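Local coordinates for Nitrate/nitrite sensor protein NarX (Escherichia coli K12, PDB 3EZI) that senses nitrate and nitrite through its periplasmic sensor domain, the part crystallised without ligand, and signals their availability to the response regulators NarL and NarP, at residues A[87-90]-A[91-95]; A[56-59]-A[60-64]; A[68-71]-A[72-76]. All coordinates share one frame; numbering follows the deposited sequence.

Contact 1: A[87-90]-A[91-95]; sequences SQFV and AGLDQ. With IPA (isopropyl alcohol), chain E.
The phenyl ring of Phe89 has the branch of Leu93, one helical turn further on, over one of its faces. Leu93 CG sits above that face, and the nearest approach is made by its methyl CD1, 3.8 Å from Phe89 CE2 on the rim of the ring. The other flat group, the amide of Gln88, uses its oxygen: OE1 accepts a hydrogen bond from O2 of an isopropyl alcohol at 2.9 Å, a molecule probably left from crystallisation. Gln88 can reach it because CG is anti to the backbone N (chi1 -179°) and the chain runs on extended. All of this belongs to helix 82-99 of the antiparallel helical bundle that forms the periplasmic sensor domain, and the apolar residues suit its inward side. Phe89 packs on Leu61, Tyr64 and Leu69 of helix 55-75, whereas Leu93 meets Leu12 and Val90 meets Arg13, Ser16 and Tyr17 of helix 3-22. Beside Val90 stands Asp94, whose OD2 lies 4.2 Å from Val90 CG1 and forms a salt bridge with Arg13 NH2. The backbone Asp94 N donates to Val90 O at 2.9 Å, the ordinary bond of an alpha-helical turn.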
loop_
_atom_site.group_PDB
_atom_site.type_symbol
_atom_site.label_atom_id
_atom_site.label_comp_id
_atom_site.label_asym_id
_atom_site.label_seq_id
_atom_site.Cartn_x
_atom_site.Cartn_y
_atom_site.Cartn_z
ATOM N N SER A 87 -3.888 -0.793 -9.409
ATOM C CA SER A 87 -4.219 0.594 -9.720
ATOM C C SER A 87 -5.158 1.211 -8.666
ATOM O O SER A 87 -5.001 2.375 -8.313
ATOM C CB SER A 87 -4.887 0.682 -11.091
ATOM O OG SER A 87 -3.934 0.482 -12.115
ATOM N N GLN A 88 -6.120 0.436 -8.173
ATOM C CA GLN A 88 -7.052 0.930 -7.173
ATOM C C GLN A 88 -6.290 1.180 -5.851
ATOM O O GLN A 88 -6.530 2.188 -5.171
ATOM C CB GLN A 88 -8.190 -0.067 -6.930
ATOM C CG GLN A 88 -9.203 0.456 -5.870
ATOM C CD GLN A 88 -10.392 -0.484 -5.574
ATOM O OE1 GLN A 88 -11.130 -0.266 -4.606
ATOM N NE2 GLN A 88 -10.598 -1.500 -6.415
ATOM N N PHE A 89 -5.379 0.274 -5.489
ATOM C CA PHE A 89 -4.620 0.469 -4.241
ATOM C C PHE A 89 -3.782 1.772 -4.326
ATOM O O PHE A 89 -3.720 2.565 -3.375
ATOM C CB PHE A 89 -3.686 -0.728 -4.005
ATOM C CG PHE A 89 -2.846 -0.612 -2.758
ATOM C CD1 PHE A 89 -3.423 -0.673 -1.498
ATOM C CD2 PHE A 89 -1.451 -0.545 -2.867
ATOM C CE1 PHE A 89 -2.621 -0.681 -0.338
ATOM C CE2 PHE A 89 -0.640 -0.547 -1.716
ATOM C CZ PHE A 89 -1.229 -0.618 -0.467
ATOM N N VAL A 90 -3.143 1.983 -5.457
ATOM C CA VAL A 90 -2.324 3.197 -5.648
ATOM C C VAL A 90 -3.235 4.448 -5.600
ATOM O O VAL A 90 -2.859 5.468 -4.992
ATOM C CB VAL A 90 -1.540 3.092 -7.004
ATOM C CG1 VAL A 90 -0.903 4.428 -7.390
ATOM C CG2 VAL A 90 -0.421 2.041 -6.871
ATOM N N ALA A 91 -4.430 4.375 -6.202
ATOM C CA ALA A 91 -5.357 5.520 -6.175
ATOM C C ALA A 91 -5.753 5.833 -4.733
ATOM O O ALA A 91 -5.912 7.012 -4.358
ATOM C CB ALA A 91 -6.646 5.220 -7.029
ATOM N N GLY A 92 -5.922 4.775 -3.929
ATOM C CA GLY A 92 -6.266 4.920 -2.519
ATOM C C GLY A 92 -5.130 5.615 -1.732
ATOM O O GLY A 92 -5.379 6.395 -0.825
ATOM N N LEU A 93 -3.891 5.291 -2.078
ATOM C CA LEU A 93 -2.694 5.898 -1.437
ATOM C C LEU A 93 -2.639 7.373 -1.835
ATOM O O LEU A 93 -2.274 8.226 -1.019
ATOM C CB LEU A 93 -1.427 5.188 -1.933
ATOM C CG LEU A 93 -1.152 3.786 -1.388
ATOM C CD1 LEU A 93 0.053 3.174 -2.105
ATOM C CD2 LEU A 93 -0.948 3.906 0.134
ATOM N N ASP A 94 -2.959 7.670 -3.097
ATOM C CA ASP A 94 -2.952 9.077 -3.549
ATOM C C ASP A 94 -3.988 9.840 -2.744
ATOM O O ASP A 94 -3.754 10.989 -2.385
ATOM C CB ASP A 94 -3.303 9.216 -5.052
ATOM C CG ASP A 94 -2.195 8.750 -5.951
ATOM O OD1 ASP A 94 -1.017 8.808 -5.538
ATOM O OD2 ASP A 94 -2.477 8.334 -7.096
ATOM N N GLN A 95 -5.128 9.231 -2.452
ATOM C CA GLN A 95 -6.160 9.947 -1.688
ATOM C C GLN A 95 -5.679 10.172 -0.239
ATOM O O GLN A 95 -5.890 11.235 0.365
ATOM C CB GLN A 95 -7.462 9.135 -1.694
ATOM C CG GLN A 95 -8.674 9.852 -1.122
ATOM C CD GLN A 95 -9.953 9.004 -1.233
ATOM O OE1 GLN A 95 -10.107 7.986 -0.551
ATOM N NE2 GLN A 95 -10.865 9.418 -2.108
HETATM C C1 IPA E . -11.010 0.349 -0.635
HETATM C C2 IPA E . -9.808 0.708 -1.449
HETATM C C3 IPA E . -9.143 1.400 -0.290
HETATM O O2 IPA E . -10.099 1.557 -2.591
#

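Contact 2: A[56-59]-A[60-64]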
loop_
_atom_site.group_PDB
_atom_site.type_symbol
_atom_site.label_atom_id
_atom_site.label_comp_id
_atom_site.label_asym_id
_atom_site.label_seq_id
_atom_site.Cartn_x
_atom_site.Cartn_y
_atom_site.Cartn_z
ATOM N N ALA A 56 -9.362 6.231 9.691
ATOM C CA ALA A 56 -10.278 5.323 9.009
ATOM C C ALA A 56 -9.850 5.019 7.567
ATOM O O ALA A 56 -10.034 3.896 7.045
ATOM C CB ALA A 56 -11.706 5.905 9.016
ATOM N N GLN A 57 -9.301 6.026 6.895
ATOM C CA GLN A 57 -8.862 5.852 5.534
ATOM C C GLN A 57 -7.629 4.951 5.493
ATOM O O GLN A 57 -7.502 4.110 4.585
ATOM C CB GLN A 57 -8.553 7.210 4.915
ATOM C CG GLN A 57 -8.001 7.129 3.536
ATOM C CD GLN A 57 -8.716 8.082 2.617
ATOM O OE1 GLN A 57 -8.703 9.300 2.823
ATOM N NE2 GLN A 57 -9.365 7.531 1.600
ATOM N N LEU A 58 -6.730 5.132 6.457
ATOM C CA LEU A 58 -5.532 4.279 6.534
ATOM C C LEU A 58 -5.940 2.830 6.849
ATOM O O LEU A 58 -5.452 1.888 6.220
ATOM C CB LEU A 58 -4.582 4.752 7.636
ATOM C CG LEU A 58 -3.366 3.836 7.846
ATOM C CD1 LEU A 58 -2.628 3.575 6.499
ATOM C CD2 LEU A 58 -2.407 4.492 8.872
ATOM N N GLN A 59 -6.801 2.650 7.847
ATOM C CA GLN A 59 -7.248 1.288 8.194
ATOM C C GLN A 59 -7.932 0.621 6.973
ATOM O O GLN A 59 -7.815 -0.603 6.754
ATOM C CB GLN A 59 -8.184 1.348 9.433
ATOM C CG GLN A 59 -7.452 1.802 10.720
ATOM C CD GLN A 59 -8.368 1.956 11.945
ATOM O OE1 GLN A 59 -9.556 2.271 11.817
ATOM N NE2 GLN A 59 -7.808 1.745 13.138
ATOM N N GLY A 60 -8.659 1.417 6.183
ATOM C CA GLY A 60 -9.307 0.903 4.985
ATOM C C GLY A 60 -8.303 0.384 3.947
ATOM O O GLY A 60 -8.549 -0.640 3.269
ATOM N N LEU A 61 -7.194 1.111 3.770
ATOM C CA LEU A 61 -6.174 0.680 2.841
ATOM C C LEU A 61 -5.497 -0.593 3.326
ATOM O O LEU A 61 -5.091 -1.452 2.528
ATOM C CB LEU A 61 -5.094 1.771 2.691
ATOM C CG LEU A 61 -5.400 2.842 1.659
ATOM C CD1 LEU A 61 -4.478 4.044 1.907
ATOM C CD2 LEU A 61 -5.207 2.290 0.265
ATOM N N GLN A 62 -5.308 -0.675 4.635
ATOM C CA GLN A 62 -4.671 -1.842 5.236
ATOM C C GLN A 62 -5.560 -3.059 5.051
ATOM O O GLN A 62 -5.073 -4.161 4.793
ATOM C CB GLN A 62 -4.405 -1.600 6.742
ATOM C CG GLN A 62 -3.322 -0.478 6.997
ATOM C CD GLN A 62 -3.222 -0.085 8.455
ATOM O OE1 GLN A 62 -4.206 -0.234 9.191
ATOM N NE2 GLN A 62 -2.050 0.413 8.888
ATOM N N ASP A 63 -6.852 -2.867 5.262
ATOM C CA ASP A 63 -7.843 -3.941 5.076
ATOM C C ASP A 63 -7.860 -4.407 3.622
ATOM O O ASP A 63 -7.932 -5.614 3.367
ATOM C CB ASP A 63 -9.278 -3.476 5.440
ATOM C CG ASP A 63 -9.474 -3.251 6.919
ATOM O OD1 ASP A 63 -8.599 -3.660 7.726
ATOM O OD2 ASP A 63 -10.542 -2.645 7.251
ATOM N N TYR A 64 -7.818 -3.459 2.671
ATOM C CA TYR A 64 -7.815 -3.824 1.250
ATOM C C TYR A 64 -6.529 -4.606 0.927
ATOM O O TYR A 64 -6.546 -5.638 0.237
ATOM C CB TYR A 64 -7.916 -2.548 0.396
ATOM C CG TYR A 64 -7.914 -2.803 -1.102
ATOM C CD1 TYR A 64 -9.094 -3.114 -1.768
ATOM C CD2 TYR A 64 -6.741 -2.709 -1.843
ATOM C CE1 TYR A 64 -9.114 -3.313 -3.137
ATOM C CE2 TYR A 64 -6.744 -2.914 -3.214
ATOM C CZ TYR A 64 -7.942 -3.213 -3.849
ATOM O OH TYR A 64 -7.962 -3.391 -5.220
#
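Gln62 lays its side chain back across Leu58, the residue one turn before it. Two torsions set this up: Leu58 CG is anti to the backbone N (chi1 175°) and stands on the carbonyl side, whereas Gln62 CG lies beside its own backbone N (chi1 -67°), which brings the two groups together between successive turns. Gln62 NE2 comes to 3.8 Å from Leu58 CG, and nearer the backbone, Gln62 CG rests 3.3 Å from Leu58 O. The amide oxygen turns the other way, with Gln62 OE1 at 3.5 Å from Gln59 CA. This stretch lies on helix 55-75 of the sensor domain's helical bundle, where Leu58 packs on Leu45, Thr46 and Ala49 of helix 43-52. A glutamine suits the edge of that interface, since its methylenes can lie along a leucine while Gln62 NE2 donates to Ala40 O at the end of helix 30-40. With an alanine here, the Ala40 carbonyl would probably lose this donor and one flank of Leu58 its cover. On the next position Asp63 folds its carboxylate back in the same sense, putting CG 3.1 Å from Gln59 O. Both carboxylate oxygens stand near that carbonyl without bonding to it, which is likely to be mildly unfavourable; the backbone Asp63 N donates to Gln59 O at 2.9 Å.

Contact 3: A[68-71]-A[72-76]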
loop_
_atom_site.group_PDB
_atom_site.type_symbol
_atom_site.label_atom_id
_atom_site.label_comp_id
_atom_site.label_asym_id
_atom_site.label_seq_id
_atom_site.Cartn_x
_atom_site.Cartn_y
_atom_site.Cartn_z
ATOM N N GLU A 68 -7.860 -8.219 -0.047
ATOM C CA GLU A 68 -8.155 -8.232 -1.468
ATOM C C GLU A 68 -6.939 -8.255 -2.375
ATOM O O GLU A 68 -6.834 -9.067 -3.317
ATOM C CB GLU A 68 -9.064 -7.010 -1.808
ATOM C CG GLU A 68 -10.517 -7.165 -1.248
ATOM C CD GLU A 68 -11.414 -5.916 -1.385
ATOM O OE1 GLU A 68 -11.654 -5.477 -2.499
ATOM O OE2 GLU A 68 -11.869 -5.369 -0.359
ATOM N N LEU A 69 -6.009 -7.342 -2.120
ATOM C CA LEU A 69 -4.841 -7.203 -3.009
ATOM C C LEU A 69 -3.834 -8.352 -2.906
ATOM O O LEU A 69 -3.479 -8.971 -3.911
ATOM C CB LEU A 69 -4.132 -5.854 -2.764
ATOM C CG LEU A 69 -2.914 -5.621 -3.676
ATOM C CD1 LEU A 69 -3.364 -5.531 -5.130
ATOM C CD2 LEU A 69 -2.186 -4.355 -3.235
ATOM N N ILE A 70 -3.349 -8.647 -1.704
ATOM C CA ILE A 70 -2.415 -9.753 -1.608
ATOM C C ILE A 70 -3.070 -11.094 -2.065
ATOM O O ILE A 70 -2.426 -11.884 -2.803
ATOM C CB ILE A 70 -1.811 -9.807 -0.192
ATOM C CG1 ILE A 70 -0.905 -8.575 0.020
ATOM C CG2 ILE A 70 -1.068 -11.115 0.004
ATOM C CD1 ILE A 70 0.419 -8.596 -0.837
ATOM N N PRO A 71 -4.322 -11.383 -1.647
ATOM C CA PRO A 71 -4.956 -12.646 -2.089
ATOM C C PRO A 71 -5.004 -12.752 -3.628
ATOM O O PRO A 71 -4.694 -13.807 -4.209
ATOM C CB PRO A 71 -6.340 -12.581 -1.462
ATOM C CG PRO A 71 -6.088 -11.874 -0.144
ATOM C CD PRO A 71 -5.070 -10.782 -0.511
ATOM N N ALA A 72 -5.371 -11.657 -4.283
ATOM C CA ALA A 72 -5.423 -11.633 -5.739
ATOM C C ALA A 72 -4.021 -11.781 -6.371
ATOM O O ALA A 72 -3.857 -12.483 -7.391
ATOM C CB ALA A 72 -6.099 -10.334 -6.209
ATOM N N LEU A 73 -3.006 -11.142 -5.783
ATOM C CA LEU A 73 -1.648 -11.247 -6.338
ATOM C C LEU A 73 -1.091 -12.684 -6.193
ATOM O O LEU A 73 -0.340 -13.170 -7.063
ATOM C CB LEU A 73 -0.727 -10.225 -5.656
ATOM C CG LEU A 73 -0.930 -8.759 -6.089
ATOM C CD1 LEU A 73 -0.170 -7.831 -5.115
ATOM C CD2 LEU A 73 -0.385 -8.547 -7.538
ATOM N N MET A 74 -1.472 -13.360 -5.107
ATOM C CA MET A 74 -1.012 -14.749 -4.870
ATOM C C MET A 74 -1.666 -15.741 -5.838
ATOM O O MET A 74 -1.061 -16.753 -6.232
ATOM C CB MET A 74 -1.294 -15.160 -3.411
ATOM C CG MET A 74 -0.293 -14.616 -2.431
ATOM S SD MET A 74 -0.770 -14.916 -0.711
ATOM C CE MET A 74 -0.656 -16.770 -0.656
ATOM N N ARG A 75 -2.906 -15.449 -6.209
ATOM C CA ARG A 75 -3.654 -16.276 -7.140
ATOM C C ARG A 75 -3.296 -16.027 -8.622
ATOM O O ARG A 75 -3.326 -16.963 -9.421
ATOM C CB ARG A 75 -5.169 -16.043 -6.958
ATOM C CG ARG A 75 -5.852 -16.700 -5.726
ATOM C CD ARG A 75 -7.280 -16.153 -5.490
ATOM N NE ARG A 75 -7.989 -16.820 -4.385
ATOM C CZ ARG A 75 -7.695 -16.677 -3.088
ATOM N NH1 ARG A 75 -6.702 -15.896 -2.700
ATOM N NH2 ARG A 75 -8.415 -17.319 -2.177
ATOM N N ALA A 76 -2.919 -14.791 -8.982
ATOM C CA ALA A 76 -2.691 -14.462 -10.395
ATOM C C ALA A 76 -1.677 -15.262 -11.204
ATOM O O ALA A 76 -0.540 -15.499 -10.763
ATOM C CB ALA A 76 -2.409 -12.928 -10.542
#
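The carbonyl oxygen of Pro71 is gripped twice by Arg75, once by its backbone and once by its side chain. Arg75 N supplies the regular helical bond at 3.1 Å, and Arg75 NH1 adds a longer one to Pro71 O at 3.3 Å. The two donors come from opposite faces of the carbonyl plane, and the guanidinium N-H arrives from well above it, at a C=O...N angle of only 100°, rather than on a lone pair. The oxygen nevertheless lies at the edge of the guanidinium, in its plane. With Arg75 CG beside the backbone N (chi1 -76°), the extended chain runs back over the previous turn, and chi4 (71°) then turns NH1 to Pro71 O, alongside the proline's edge and 3.6 Å from Pro71 CB. Arginine suits this place because its chain is long enough to bring an N-H to Pro71 O while its own backbone N bonds the same atom; the helix ends at Arg75, and Ala76 leaves helical geometry. Pro71, which has no N-H, kinks the helix where the bond to the preceding turn is missing. The other side chains meet through apolar atoms: Leu73 CD1 packs 3.8 Å from Leu69 CG, and the sulfur of Met74 lies 3.9 Å from Ile70 CG2. Leu69 and Leu73 carry this end of helix 55-75 against helix 82-99, through Val86 and Phe89 for the first and Val82 for the second, while Leu73 also touches Val23 and Leu25 in the loop after helix 3-22.

In the fold
From the N terminus, helices 3-22, 30-40 and 43-52 come before any of the contacts. Contact 2 then spans two turns near the start of helix 55-75, and contact 3 takes up the end of the same helix, their centres about 17 Å apart and joined by a probable hydrogen bond of Leu69 N with Tyr64 O. The chain turns back, and contact 1 follows on the antiparallel helix 82-99. Each contact closes only a helical turn, and the three run in series without nesting or crossing. Contact 1 nevertheless meets both others through Phe89, and Leu61 of contact 2 approaches Gly92. Contact 1 thus ties helix 82-99 to helix 55-75 at two levels.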